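Local coordinates for protein possible thiamine biosynthesis enzyme (Candida albicans, PDB 2X7Q) that is of unknown function but adopts the periplasmic binding protein fold and, as a member of the SsuA/TauA solute-binding family, probably binds a small-molecule ligand, at residues L100-T105 and I190-Q195; R109-D114 and G170-M175; K119-S124 and P144-F149; F135-Q140 and D194-P199. The protein carries 1 engineered substitution. All coordinates share one frame; numbering follows the deposited sequence. Where two conformers were deposited one is given.

Contact 1 of 4, residues L100-T105 and I190-Q195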
loop_
_atom_site.group_PDB
_atom_site.type_symbol
_atom_site.label_atom_id
_atom_site.label_comp_id
_atom_site.label_asym_id
_atom_site.label_seq_id
_atom_site.Cartn_x
_atom_site.Cartn_y
_atom_site.Cartn_z
ATOM N N LEU A 100 -8.387 -1.555 4.944
ATOM C CA LEU A 100 -9.494 -2.496 5.090
ATOM C C LEU A 100 -9.563 -3.471 3.918
ATOM O O LEU A 100 -9.963 -3.101 2.812
ATOM C CB LEU A 100 -10.823 -1.751 5.235
ATOM C CG LEU A 100 -12.078 -2.615 5.384
ATOM C CD1 LEU A 100 -11.943 -3.562 6.566
ATOM C CD2 LEU A 100 -13.319 -1.747 5.530
ATOM N N TRP A 101 -9.170 -4.716 4.172
ATOM C CA TRP A 101 -9.194 -5.755 3.148
ATOM C C TRP A 101 -10.529 -6.492 3.134
ATOM O O TRP A 101 -11.053 -6.863 4.181
ATOM C CB TRP A 101 -8.052 -6.748 3.363
ATOM C CG TRP A 101 -6.708 -6.202 2.988
ATOM C CD1 TRP A 101 -5.846 -5.516 3.793
ATOM C CD2 TRP A 101 -6.068 -6.299 1.711
ATOM N NE1 TRP A 101 -4.710 -5.181 3.095
ATOM C CE2 TRP A 101 -4.824 -5.651 1.809
ATOM C CE3 TRP A 101 -6.430 -6.874 0.486
ATOM C CZ2 TRP A 101 -3.938 -5.559 0.740
ATOM C CZ3 TRP A 101 -5.550 -6.782 -0.577
ATOM C CH2 TRP A 101 -4.320 -6.132 -0.444
ATOM N N ALA A 102 -11.073 -6.701 1.940
ATOM C CA ALA A 102 -12.342 -7.401 1.790
ATOM C C ALA A 102 -12.137 -8.751 1.105
ATOM O O ALA A 102 -11.470 -8.843 0.069
ATOM C CB ALA A 102 -13.327 -6.548 1.004
ATOM N N VAL A 103 -12.721 -9.796 1.685
ATOM C CA VAL A 103 -12.626 -11.137 1.124
ATOM C C VAL A 103 -13.823 -11.403 0.219
ATOM O O VAL A 103 -14.972 -11.326 0.657
ATOM C CB VAL A 103 -12.572 -12.200 2.232
ATOM C CG1 VAL A 103 -12.382 -13.583 1.630
ATOM C CG2 VAL A 103 -11.451 -11.885 3.212
ATOM N N SER A 104 -13.554 -11.716 -1.045
ATOM C CA SER A 104 -14.622 -11.886 -2.024
ATOM C C SER A 104 -14.658 -13.291 -2.615
ATOM O O SER A 104 -13.653 -14.003 -2.617
ATOM C CB SER A 104 -14.478 -10.863 -3.153
ATOM O OG SER A 104 -14.440 -9.541 -2.648
ATOM N N THR A 105 -15.828 -13.677 -3.114
ATOM C CA THR A 105 -15.991 -14.938 -3.824
ATOM C C THR A 105 -16.987 -14.749 -4.961
ATOM O O THR A 105 -17.527 -13.658 -5.146
ATOM C CB THR A 105 -16.473 -16.063 -2.888
ATOM O OG1 THR A 105 -16.457 -17.315 -3.587
ATOM C CG2 THR A 105 -17.883 -15.782 -2.390
ATOM N N ILE A 190 -19.508 -10.029 -7.664
ATOM C CA ILE A 190 -18.856 -10.815 -6.625
ATOM C C ILE A 190 -19.638 -10.727 -5.317
ATOM O O ILE A 190 -20.683 -10.079 -5.248
ATOM C CB ILE A 190 -17.401 -10.370 -6.394
ATOM C CG1 ILE A 190 -17.339 -8.874 -6.087
ATOM C CG2 ILE A 190 -16.543 -10.704 -7.603
ATOM C CD1 ILE A 190 -15.933 -8.349 -5.886
ATOM N N LYS A 191 -19.126 -11.382 -4.281
ATOM C CA LYS A 191 -19.846 -11.494 -3.018
ATOM C C LYS A 191 -18.898 -11.499 -1.824
ATOM O O LYS A 191 -17.999 -12.334 -1.739
ATOM C CB LYS A 191 -20.698 -12.762 -3.023
ATOM C CG LYS A 191 -21.350 -13.100 -1.700
ATOM C CD LYS A 191 -22.250 -14.315 -1.859
ATOM C CE LYS A 191 -21.564 -15.400 -2.674
ATOM N NZ LYS A 191 -22.460 -16.551 -2.957
ATOM N N GLN A 192 -19.105 -10.559 -0.906
ATOM C CA GLN A 192 -18.256 -10.445 0.276
ATOM C C GLN A 192 -18.605 -11.499 1.318
ATOM O O GLN A 192 -19.779 -11.734 1.609
ATOM C CB GLN A 192 -18.372 -9.050 0.893
ATOM C CG GLN A 192 -17.613 -8.889 2.201
ATOM C CD GLN A 192 -17.798 -7.519 2.817
ATOM O OE1 GLN A 192 -18.111 -7.396 4.001
ATOM N NE2 GLN A 192 -17.602 -6.480 2.017
ATOM N N ILE A 193 -17.579 -12.125 1.884
ATOM C CA ILE A 193 -17.775 -13.141 2.908
ATOM C C ILE A 193 -17.049 -12.781 4.200
ATOM O O ILE A 193 -17.280 -13.396 5.241
ATOM C CB ILE A 193 -17.299 -14.529 2.431
ATOM C CG1 ILE A 193 -15.801 -14.508 2.115
ATOM C CG2 ILE A 193 -18.099 -14.977 1.221
ATOM C CD1 ILE A 193 -15.257 -15.852 1.667
ATOM N N ASP A 194 -16.179 -11.776 4.132
ATOM C CA ASP A 194 -15.409 -11.358 5.299
ATOM C C ASP A 194 -14.601 -10.085 5.029
ATOM O O ASP A 194 -14.387 -9.704 3.878
ATOM C CB ASP A 194 -14.474 -12.487 5.737
ATOM C CG ASP A 194 -14.052 -12.371 7.186
ATOM O OD1 ASP A 194 -14.524 -11.445 7.879
ATOM O OD2 ASP A 194 -13.247 -13.212 7.635
ATOM N N GLN A 195 -14.165 -9.433 6.104
ATOM C CA GLN A 195 -13.297 -8.263 6.013
ATOM C C GLN A 195 -12.176 -8.393 7.034
ATOM O O GLN A 195 -12.222 -9.268 7.896
ATOM C CB GLN A 195 -14.087 -6.978 6.267
ATOM C CG GLN A 195 -15.123 -6.648 5.205
ATOM C CD GLN A 195 -15.843 -5.340 5.483
ATOM O OE1 GLN A 195 -15.680 -4.741 6.546
ATOM N NE2 GLN A 195 -16.644 -4.890 4.524
#

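Contact 2 of 4, residues R109-D114 and G170-M175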
loop_
_atom_site.group_PDB
_atom_site.type_symbol
_atom_site.label_atom_id
_atom_site.label_comp_id
_atom_site.label_asym_id
_atom_site.label_seq_id
_atom_site.Cartn_x
_atom_site.Cartn_y
_atom_site.Cartn_z
ATOM N N ARG A 109 -21.800 -19.204 -5.379
ATOM C CA ARG A 109 -20.916 -20.263 -4.905
ATOM C C ARG A 109 -21.476 -20.939 -3.655
ATOM O O ARG A 109 -21.258 -20.469 -2.539
ATOM C CB ARG A 109 -19.523 -19.703 -4.611
ATOM C CG ARG A 109 -18.813 -19.118 -5.815
ATOM C CD ARG A 109 -18.442 -20.193 -6.820
ATOM N NE ARG A 109 -17.589 -21.218 -6.226
ATOM C CZ ARG A 109 -16.266 -21.124 -6.128
ATOM N NH1 ARG A 109 -15.640 -20.050 -6.583
ATOM N NH2 ARG A 109 -15.570 -22.104 -5.571
ATOM N N ASP A 110 -22.196 -22.039 -3.845
ATOM C CA ASP A 110 -22.768 -22.777 -2.724
ATOM C C ASP A 110 -21.679 -23.388 -1.848
ATOM O O ASP A 110 -21.908 -23.688 -0.677
ATOM C CB ASP A 110 -23.707 -23.877 -3.225
ATOM C CG ASP A 110 -25.007 -23.331 -3.776
ATOM O OD1 ASP A 110 -25.190 -22.096 -3.762
ATOM O OD2 ASP A 110 -25.847 -24.139 -4.222
ATOM N N ASP A 111 -20.495 -23.567 -2.420
ATOM C CA ASP A 111 -19.392 -24.210 -1.716
ATOM C C ASP A 111 -18.585 -23.237 -0.861
ATOM O O ASP A 111 -17.789 -23.654 -0.019
ATOM C CB ASP A 111 -18.474 -24.929 -2.708
ATOM C CG ASP A 111 -17.892 -23.995 -3.753
ATOM O OD1 ASP A 111 -18.529 -22.964 -4.063
ATOM O OD2 ASP A 111 -16.799 -24.301 -4.275
ATOM N N VAL A 112 -18.794 -21.941 -1.071
ATOM C CA VAL A 112 -18.061 -20.924 -0.325
ATOM C C VAL A 112 -18.994 -19.871 0.263
ATOM O O VAL A 112 -19.505 -19.011 -0.455
ATOM C CB VAL A 112 -17.005 -20.229 -1.208
ATOM C CG1 VAL A 112 -16.256 -19.172 -0.408
ATOM C CG2 VAL A 112 -16.040 -21.253 -1.785
ATOM N N THR A 113 -19.207 -19.944 1.573
ATOM C CA THR A 113 -20.048 -18.980 2.277
ATOM C C THR A 113 -19.310 -18.373 3.468
ATOM O O THR A 113 -19.544 -17.220 3.836
ATOM C CB THR A 113 -21.357 -19.627 2.771
ATOM O OG1 THR A 113 -21.063 -20.599 3.783
ATOM C CG2 THR A 113 -22.084 -20.304 1.620
ATOM N N ASP A 114 -18.420 -19.159 4.068
ATOM C CA ASP A 114 -17.635 -18.708 5.213
ATOM C C ASP A 114 -16.141 -18.711 4.893
ATOM O O ASP A 114 -15.676 -19.498 4.068
ATOM C CB ASP A 114 -17.917 -19.588 6.434
ATOM C CG ASP A 114 -17.121 -19.165 7.655
ATOM O OD1 ASP A 114 -17.430 -18.104 8.234
ATOM O OD2 ASP A 114 -16.187 -19.896 8.040
ATOM N N GLY A 170 -9.631 -21.509 -11.498
ATOM C CA GLY A 170 -10.645 -21.225 -10.499
ATOM C C GLY A 170 -10.073 -20.966 -9.119
ATOM O O GLY A 170 -8.988 -21.443 -8.786
ATOM N N SER A 171 -10.810 -20.205 -8.316
ATOM C CA SER A 171 -10.404 -19.909 -6.946
ATOM C C SER A 171 -11.624 -19.876 -6.031
ATOM O O SER A 171 -12.752 -19.703 -6.493
ATOM C CB SER A 171 -9.662 -18.572 -6.879
ATOM O OG SER A 171 -8.469 -18.609 -7.643
ATOM N N ASP A 172 -11.395 -20.050 -4.734
ATOM C CA ASP A 172 -12.477 -19.993 -3.762
ATOM C C ASP A 172 -12.723 -18.561 -3.302
ATOM O O ASP A 172 -13.863 -18.166 -3.049
ATOM C CB ASP A 172 -12.176 -20.893 -2.560
ATOM C CG ASP A 172 -12.252 -22.368 -2.900
ATOM O OD1 ASP A 172 -12.867 -22.711 -3.928
ATOM O OD2 ASP A 172 -11.697 -23.183 -2.134
ATOM N N ALA A 173 -11.649 -17.784 -3.206
ATOM C CA ALA A 173 -11.750 -16.398 -2.765
ATOM C C ALA A 173 -10.454 -15.625 -2.993
ATOM O O ALA A 173 -9.389 -16.215 -3.178
ATOM C CB ALA A 173 -12.145 -16.334 -1.299
ATOM N N PHE A 174 -10.561 -14.300 -2.983
ATOM C CA PHE A 174 -9.403 -13.422 -3.087
ATOM C C PHE A 174 -9.609 -12.219 -2.173
ATOM O O PHE A 174 -10.726 -11.955 -1.730
ATOM C CB PHE A 174 -9.193 -12.969 -4.534
ATOM C CG PHE A 174 -10.255 -12.031 -5.039
ATOM C CD1 PHE A 174 -11.422 -12.522 -5.603
ATOM C CD2 PHE A 174 -10.082 -10.659 -4.959
ATOM C CE1 PHE A 174 -12.398 -11.662 -6.073
ATOM C CE2 PHE A 174 -11.053 -9.795 -5.426
ATOM C CZ PHE A 174 -12.213 -10.297 -5.982
HETATM N N MSE A 175 -8.536 -11.492 -1.889
HETATM C CA MSE A 175 -8.625 -10.336 -1.006
HETATM C C MSE A 175 -8.220 -9.055 -1.733
HETATM O O MSE A 175 -7.200 -9.013 -2.426
HETATM C CB MSE A 175 -7.760 -10.545 0.238
HETATM C CG MSE A 175 -8.115 -11.785 1.030
HETATM SE SE MSE A 175 -6.994 -12.044 2.591
HETATM C CE MSE A 175 -7.336 -10.359 3.487
HETATM O O HOH W 1 -14.513 -24.653 -2.695
#

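Contact 3 of 4, residues K119-S124 and P144-F149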
loop_
_atom_site.group_PDB
_atom_site.type_symbol
_atom_site.label_atom_id
_atom_site.label_comp_id
_atom_site.label_asym_id
_atom_site.label_seq_id
_atom_site.Cartn_x
_atom_site.Cartn_y
_atom_site.Cartn_z
ATOM N N LYS A 119 -9.871 -22.684 0.443
ATOM C CA LYS A 119 -8.727 -23.543 0.168
ATOM C C LYS A 119 -7.880 -22.950 -0.955
ATOM O O LYS A 119 -6.676 -22.755 -0.800
ATOM C CB LYS A 119 -9.187 -24.956 -0.201
ATOM C CG LYS A 119 -9.914 -25.692 0.918
ATOM C CD LYS A 119 -9.087 -25.720 2.199
ATOM C CE LYS A 119 -7.714 -26.328 1.972
ATOM N NZ LYS A 119 -7.784 -27.718 1.464
ATOM N N ARG A 120 -8.518 -22.675 -2.088
ATOM C CA ARG A 120 -7.841 -22.052 -3.218
ATOM C C ARG A 120 -7.918 -20.533 -3.111
ATOM O O ARG A 120 -9.001 -19.948 -3.177
ATOM C CB ARG A 120 -8.467 -22.512 -4.535
ATOM C CG ARG A 120 -8.291 -23.993 -4.828
ATOM C CD ARG A 120 -9.086 -24.409 -6.047
ATOM N NE ARG A 120 -10.523 -24.275 -5.828
ATOM C CZ ARG A 120 -11.442 -24.429 -6.776
ATOM N NH1 ARG A 120 -11.086 -24.719 -8.017
ATOM N NH2 ARG A 120 -12.726 -24.289 -6.489
ATOM N N ILE A 121 -6.761 -19.899 -2.948
ATOM C CA ILE A 121 -6.699 -18.451 -2.786
ATOM C C ILE A 121 -6.126 -17.761 -4.019
ATOM O O ILE A 121 -4.979 -17.999 -4.396
ATOM C CB ILE A 121 -5.855 -18.060 -1.558
ATOM C CG1 ILE A 121 -6.439 -18.688 -0.290
ATOM C CG2 ILE A 121 -5.783 -16.547 -1.422
ATOM C CD1 ILE A 121 -7.873 -18.293 -0.015
ATOM N N GLY A 122 -6.928 -16.901 -4.638
ATOM C CA GLY A 122 -6.486 -16.148 -5.796
ATOM C C GLY A 122 -5.754 -14.884 -5.390
ATOM O O GLY A 122 -6.239 -14.113 -4.559
ATOM N N VAL A 123 -4.578 -14.676 -5.972
ATOM C CA VAL A 123 -3.780 -13.495 -5.677
ATOM C C VAL A 123 -3.287 -12.851 -6.965
ATOM O O VAL A 123 -3.093 -13.532 -7.968
ATOM C CB VAL A 123 -2.567 -13.834 -4.792
ATOM C CG1 VAL A 123 -3.019 -14.455 -3.481
ATOM C CG2 VAL A 123 -1.616 -14.764 -5.531
ATOM N N SER A 124 -3.095 -11.537 -6.937
ATOM C CA SER A 124 -2.532 -10.830 -8.076
ATOM C C SER A 124 -1.139 -11.376 -8.362
ATOM O O SER A 124 -0.838 -11.776 -9.483
ATOM C CB SER A 124 -2.471 -9.329 -7.797
ATOM O OG SER A 124 -1.693 -9.047 -6.644
ATOM N N PRO A 144 -5.160 -23.318 9.640
ATOM C CA PRO A 144 -3.797 -23.314 9.098
ATOM C C PRO A 144 -3.709 -22.452 7.842
ATOM O O PRO A 144 -4.688 -22.346 7.103
ATOM C CB PRO A 144 -3.557 -24.786 8.748
ATOM C CG PRO A 144 -4.922 -25.360 8.554
ATOM C CD PRO A 144 -5.786 -24.648 9.554
ATOM N N SER A 145 -2.551 -21.844 7.611
ATOM C CA SER A 145 -2.347 -20.992 6.445
ATOM C C SER A 145 -2.635 -21.735 5.148
ATOM O O SER A 145 -2.454 -22.949 5.067
ATOM C CB SER A 145 -0.920 -20.452 6.428
ATOM O OG SER A 145 0.022 -21.503 6.339
ATOM N N PHE A 146 -3.100 -21.001 4.142
ATOM C CA PHE A 146 -3.455 -21.595 2.856
ATOM C C PHE A 146 -2.205 -21.947 2.047
ATOM O O PHE A 146 -1.169 -21.295 2.179
ATOM C CB PHE A 146 -4.363 -20.648 2.066
ATOM C CG PHE A 146 -5.537 -20.136 2.854
ATOM C CD1 PHE A 146 -5.487 -18.896 3.471
ATOM C CD2 PHE A 146 -6.688 -20.896 2.984
ATOM C CE1 PHE A 146 -6.564 -18.421 4.199
ATOM C CE2 PHE A 146 -7.770 -20.426 3.712
ATOM C CZ PHE A 146 -7.707 -19.188 4.320
ATOM N N ASP A 147 -2.304 -22.983 1.218
ATOM C CA ASP A 147 -1.169 -23.433 0.417
ATOM C C ASP A 147 -1.508 -23.553 -1.067
ATOM O O ASP A 147 -0.644 -23.868 -1.885
ATOM C CB ASP A 147 -0.621 -24.759 0.955
ATOM C CG ASP A 147 -1.698 -25.813 1.129
ATOM O OD1 ASP A 147 -2.554 -25.953 0.232
ATOM O OD2 ASP A 147 -1.677 -26.520 2.156
ATOM N N GLN A 148 -2.767 -23.299 -1.410
ATOM C CA GLN A 148 -3.194 -23.284 -2.805
ATOM C C GLN A 148 -3.386 -21.847 -3.283
ATOM O O GLN A 148 -4.313 -21.160 -2.852
ATOM C CB GLN A 148 -4.494 -24.070 -2.984
ATOM C CG GLN A 148 -4.360 -25.568 -2.743
ATOM C CD GLN A 148 -5.600 -26.338 -3.153
ATOM O OE1 GLN A 148 -5.802 -26.632 -4.331
ATOM N NE2 GLN A 148 -6.437 -26.672 -2.179
ATOM N N PHE A 149 -2.511 -21.398 -4.175
ATOM C CA PHE A 149 -2.564 -20.026 -4.664
ATOM C C PHE A 149 -2.650 -19.954 -6.183
ATOM O O PHE A 149 -1.930 -20.655 -6.893
ATOM C CB PHE A 149 -1.357 -19.230 -4.168
ATOM C CG PHE A 149 -1.287 -19.105 -2.670
ATOM C CD1 PHE A 149 -0.430 -19.902 -1.931
ATOM C CD2 PHE A 149 -2.084 -18.189 -2.003
ATOM C CE1 PHE A 149 -0.366 -19.789 -0.556
ATOM C CE2 PHE A 149 -2.026 -18.070 -0.628
ATOM C CZ PHE A 149 -1.166 -18.872 0.097
HETATM O O HOH W 2 -5.019 -23.908 1.100
#

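Contact 4 of 4, residues F135-Q140 and D194-P199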
loop_
_atom_site.group_PDB
_atom_site.type_symbol
_atom_site.label_atom_id
_atom_site.label_comp_id
_atom_site.label_asym_id
_atom_site.label_seq_id
_atom_site.Cartn_x
_atom_site.Cartn_y
_atom_site.Cartn_z
ATOM N N PHE A 135 -2.484 -14.971 4.832
ATOM C CA PHE A 135 -1.862 -15.615 5.983
ATOM C C PHE A 135 -2.358 -14.990 7.284
ATOM O O PHE A 135 -2.701 -15.697 8.229
ATOM C CB PHE A 135 -0.337 -15.506 5.898
ATOM C CG PHE A 135 0.279 -16.372 4.833
ATOM C CD1 PHE A 135 0.274 -15.975 3.504
ATOM C CD2 PHE A 135 0.869 -17.582 5.164
ATOM C CE1 PHE A 135 0.842 -16.770 2.527
ATOM C CE2 PHE A 135 1.440 -18.381 4.190
ATOM C CZ PHE A 135 1.426 -17.973 2.869
ATOM N N VAL A 136 -2.389 -13.661 7.325
ATOM C CA VAL A 136 -2.867 -12.939 8.498
ATOM C C VAL A 136 -4.308 -13.330 8.818
ATOM O O VAL A 136 -4.653 -13.570 9.974
ATOM C CB VAL A 136 -2.769 -11.414 8.294
ATOM C CG1 VAL A 136 -3.385 -10.671 9.468
ATOM C CG2 VAL A 136 -1.319 -10.998 8.094
ATOM N N LEU A 137 -5.142 -13.402 7.784
ATOM C CA LEU A 137 -6.535 -13.805 7.936
ATOM C C LEU A 137 -6.646 -15.230 8.464
ATOM O O LEU A 137 -7.420 -15.501 9.379
ATOM C CB LEU A 137 -7.268 -13.687 6.601
ATOM C CG LEU A 137 -8.724 -14.153 6.605
ATOM C CD1 LEU A 137 -9.542 -13.331 7.589
ATOM C CD2 LEU A 137 -9.321 -14.081 5.210
ATOM N N ALA A 138 -5.866 -16.135 7.884
ATOM C CA ALA A 138 -5.855 -17.527 8.309
ATOM C C ALA A 138 -5.533 -17.667 9.798
ATOM O O ALA A 138 -6.151 -18.468 10.494
ATOM C CB ALA A 138 -4.868 -18.332 7.463
ATOM N N HIS A 139 -4.563 -16.897 10.284
ATOM C CA HIS A 139 -4.168 -16.964 11.692
ATOM C C HIS A 139 -5.279 -16.477 12.623
ATOM O O HIS A 139 -5.492 -17.048 13.689
ATOM C CB HIS A 139 -2.872 -16.179 11.934
ATOM C CG HIS A 139 -2.366 -16.252 13.336
ATOM N ND1 HIS A 139 -1.629 -17.325 13.817
ATOM C CD2 HIS A 139 -2.464 -15.387 14.373
ATOM C CE1 HIS A 139 -1.313 -17.114 15.073
ATOM N NE2 HIS A 139 -1.808 -15.939 15.442
ATOM N N GLN A 140 -5.990 -15.431 12.211
ATOM C CA GLN A 140 -7.085 -14.885 13.003
ATOM C C GLN A 140 -8.289 -15.822 13.002
ATOM O O GLN A 140 -9.068 -15.848 13.951
ATOM C CB GLN A 140 -7.492 -13.514 12.468
ATOM C CG GLN A 140 -8.642 -12.872 13.214
ATOM C CD GLN A 140 -9.154 -11.631 12.522
ATOM O OE1 GLN A 140 -8.452 -10.624 12.433
ATOM N NE2 GLN A 140 -10.386 -11.693 12.029
ATOM N N ASP A 194 -16.179 -11.776 4.132
ATOM C CA ASP A 194 -15.409 -11.358 5.299
ATOM C C ASP A 194 -14.601 -10.085 5.029
ATOM O O ASP A 194 -14.387 -9.704 3.878
ATOM C CB ASP A 194 -14.474 -12.487 5.737
ATOM C CG ASP A 194 -14.052 -12.371 7.186
ATOM O OD1 ASP A 194 -14.524 -11.445 7.879
ATOM O OD2 ASP A 194 -13.247 -13.212 7.635
ATOM N N GLN A 195 -14.165 -9.433 6.104
ATOM C CA GLN A 195 -13.297 -8.263 6.013
ATOM C C GLN A 195 -12.176 -8.393 7.034
ATOM O O GLN A 195 -12.222 -9.268 7.896
ATOM C CB GLN A 195 -14.087 -6.978 6.267
ATOM C CG GLN A 195 -15.123 -6.648 5.205
ATOM C CD GLN A 195 -15.843 -5.340 5.483
ATOM O OE1 GLN A 195 -15.680 -4.741 6.546
ATOM N NE2 GLN A 195 -16.644 -4.890 4.524
ATOM N N ILE A 196 -11.167 -7.531 6.937
ATOM C CA ILE A 196 -10.056 -7.560 7.884
ATOM C C ILE A 196 -9.147 -6.343 7.747
ATOM O O ILE A 196 -8.650 -6.045 6.662
ATOM C CB ILE A 196 -9.217 -8.849 7.744
ATOM C CG1 ILE A 196 -8.037 -8.827 8.717
ATOM C CG2 ILE A 196 -8.733 -9.021 6.317
ATOM C CD1 ILE A 196 -7.163 -10.058 8.641
ATOM N N TYR A 197 -8.939 -5.640 8.855
ATOM C CA TYR A 197 -8.075 -4.468 8.871
ATOM C C TYR A 197 -6.617 -4.873 9.035
ATOM O O TYR A 197 -6.314 -5.932 9.586
ATOM C CB TYR A 197 -8.466 -3.525 10.013
ATOM C CG TYR A 197 -9.799 -2.832 9.832
ATOM C CD1 TYR A 197 -9.898 -1.653 9.106
ATOM C CD2 TYR A 197 -10.952 -3.349 10.404
ATOM C CE1 TYR A 197 -11.116 -1.016 8.943
ATOM C CE2 TYR A 197 -12.171 -2.722 10.249
ATOM C CZ TYR A 197 -12.249 -1.554 9.518
ATOM O OH TYR A 197 -13.462 -0.924 9.359
ATOM N N THR A 198 -5.715 -4.023 8.556
ATOM C CA THR A 198 -4.295 -4.210 8.806
ATOM C C THR A 198 -3.971 -3.675 10.195
ATOM O O THR A 198 -4.364 -2.560 10.539
ATOM C CB THR A 198 -3.431 -3.476 7.763
ATOM O OG1 THR A 198 -3.683 -2.067 7.835
ATOM C CG2 THR A 198 -3.749 -3.973 6.360
ATOM N N PRO A 199 -3.264 -4.476 11.008
ATOM C CA PRO A 199 -2.901 -4.044 12.361
ATOM C C PRO A 199 -1.989 -2.823 12.335
ATOM O O PRO A 199 -1.794 -2.176 13.364
ATOM C CB PRO A 199 -2.136 -5.247 12.921
ATOM C CG PRO A 199 -2.563 -6.407 12.084
ATOM C CD PRO A 199 -2.822 -5.852 10.722
#

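Contact 1 of 4, residues L100-T105 and I190-Q195
Val-103 is held at both ends of its backbone: its N donates to Asp-194 O at 2.8 Å, and its O accepts Ile-193 N at 3.0 Å. A second reciprocal pair lies further along, where Thr-105 N reaches Lys-191 O at 2.9 Å and Lys-191 N returns a more bent bond to Thr-105 O. Between the two pairs the register of antiparallel strands 100-106 and 190-197 slips by one residue. This beta bulge makes Ile-193 (psi -12°) the extra residue between the Asp-194 and Gln-192 pairings. Ile-193 CG1 lies 3.6 Å from Val-103 CG1, the methyl that stands anti to its own backbone N (chi1 -176°). The side chains of Ile-193 and Thr-105 cross at about a right angle, with Ile-193 CG2 3.7 Å from Thr-105 CG2, and Lys-191 CE meets the same threonine methyl. The hydroxyls bond to other parts of the lobe, Thr-105 OG1 to Asp-172 O and Ser-104 OG to Tyr-185 OH. Beta-branched Val-103, Ile-193 and Thr-105, suited to extended backbone, thus pack against one another beside the bonds. Both backbone pairs are satisfied despite the bulge, which implies that the irregularity costs the sheet no hydrogen bond at these positions.

Contact 2 of 4, residues R109-D114 and G170-M175
The guanidinium of Arg-109 uses all three of its nitrogens, joining a turn to Ser-171 and Asp-172, just ahead of strand 173-177. Arg-109 NH1 gives a nearly straight bond (174°) to Ser-171 O at 2.9 Å, lying in both the guanidinium and the carbonyl plane; it also bonds to Val-162 O. Arg-109 NH2 forms a longer salt bridge to Asp-172 OD1, at 3.2 Å, meeting that oxygen on its anti side, with the guanidinium and the Asp-172 carboxylate planes 58° apart. Asp-111 of the same type I turn is gripped side-on: Arg-109 NE reaches Asp-111 OD1 at 2.9 Å and Arg-109 NH2 reaches Asp-111 OD2 at 2.8 Å. Bends at chi2 and chi3 fold the arginine back over the turn to meet this carboxylate. A water lies between Asp-111 OD2 and Asp-172 OD1, oxygens 4.3 Å apart. Beside the charged groups, Val-112 supplies the apolar part, its CG2 packing on Asp-172 CB at 4.0 Å. Long, flat and many-handed, arginine suits a place where a carbonyl and two acids converge. Asp-172 OD1 has a second cationic partner in Arg-120, so the two like-charged carboxylates are probably kept stable, and ionised, by the arginines around them.

Contact 3 of 4, residues K119-S124 and P144-F149
Gln-148 O accepts the N-H of Ile-121 at 2.8 Å. Close by, Phe-149 CA brings its hydrogen to Ile-121 O at 3.2 Å. Before the strands come together, a water bridges the gap, donating to Lys-119 O at 2.8 Å and accepting from Asp-147 N at 2.9 Å. These are the parallel strands of a beta-alpha-beta unit, strand 120-123, helix 129-141 and strand 148-151, at the edge of the five-stranded sheet of one lobe of the periplasmic binding protein fold. Ile-121 and Phe-149 point to the side of the sheet where that helix lies. The isoleucine is beta-branched, as suits a strand, and meets two rings. CG1 and CD1 go to Phe-146: Ile-121 CG1, anti to the carbonyl carbon (chi1 -58°), runs over the face in a CH-pi contact, 4.0 Å from the Phe-146 ring centroid, with CD1 above the centre. CB and the CG2 branch lie by Phe-149, with Ile-121 CB 3.8 Å from Phe-149 CD2. On the other side of the sheet, Gln-148 crosses its two neighbours at a slant, touching their methylenes with its amide: Gln-148 OE1 is 3.7 Å from Arg-120 CG, and Gln-148 NE2 is 3.8 Å from Lys-119 CB. Arg-120 NH2 makes a salt bridge to Asp-172 OD1.

Contact 4 of 4, residues F135-Q140 and D194-P199
Helix-on-sheet packing joins Val-136 and Leu-137 to Ile-196, where helix 129-141 lies against edge strand 190-197 in one lobe of the periplasmic binding protein fold. The segments run at 105° to each other with their axes 9.8 Å apart, so the helix crosses the strand nearly at a right angle, and no hydrogen bond links them. Ile-196 does most of the work. With CG1 anti to the backbone N (chi1 178°) and its chain fully extended, it carries CD1 to the helix, 3.9 Å from both Val-136 CG1 and Leu-137 CA. Isoleucine suits the place because its longer arm, CG1 to CD1, reaches the helix backbone while the beta branch fits the strand. The buried packing extends to Met-175, a selenomethionine of strand 173-177 touched by both Leu-137 and Ile-196, and Leu-137 also meets Val-103. At the margin the leucine slides past the carboxylate of Asp-194 in the opposite direction, Leu-137 CD1 standing 3.7 Å from Asp-194 OD2.

How the contacts relate
All four contacts belong to one lobe and its five-stranded mixed sheet, ordered 148-151, 120-123, 173-177, 100-106, 190-197. Contact 3 lies at one edge of the sheet and contact 1 at the other, their centres about 14 Å apart without touching. Contact 2, its centre about 10 Å from that of contact 1 and about 11 Å from that of contact 3, ties the turn after strand 100-106 to the loop that leads into the central strand 173-177. Contact 4 shares Asp-194 and Gln-195 with contact 1 and brings in helix 129-141, the connection between the two strands of contact 3. Along the chain, the segments of contact 3 fall between those of contact 2, and these between those of contact 1. Remote parts of the sequence are thus knitted into a single compact lobe.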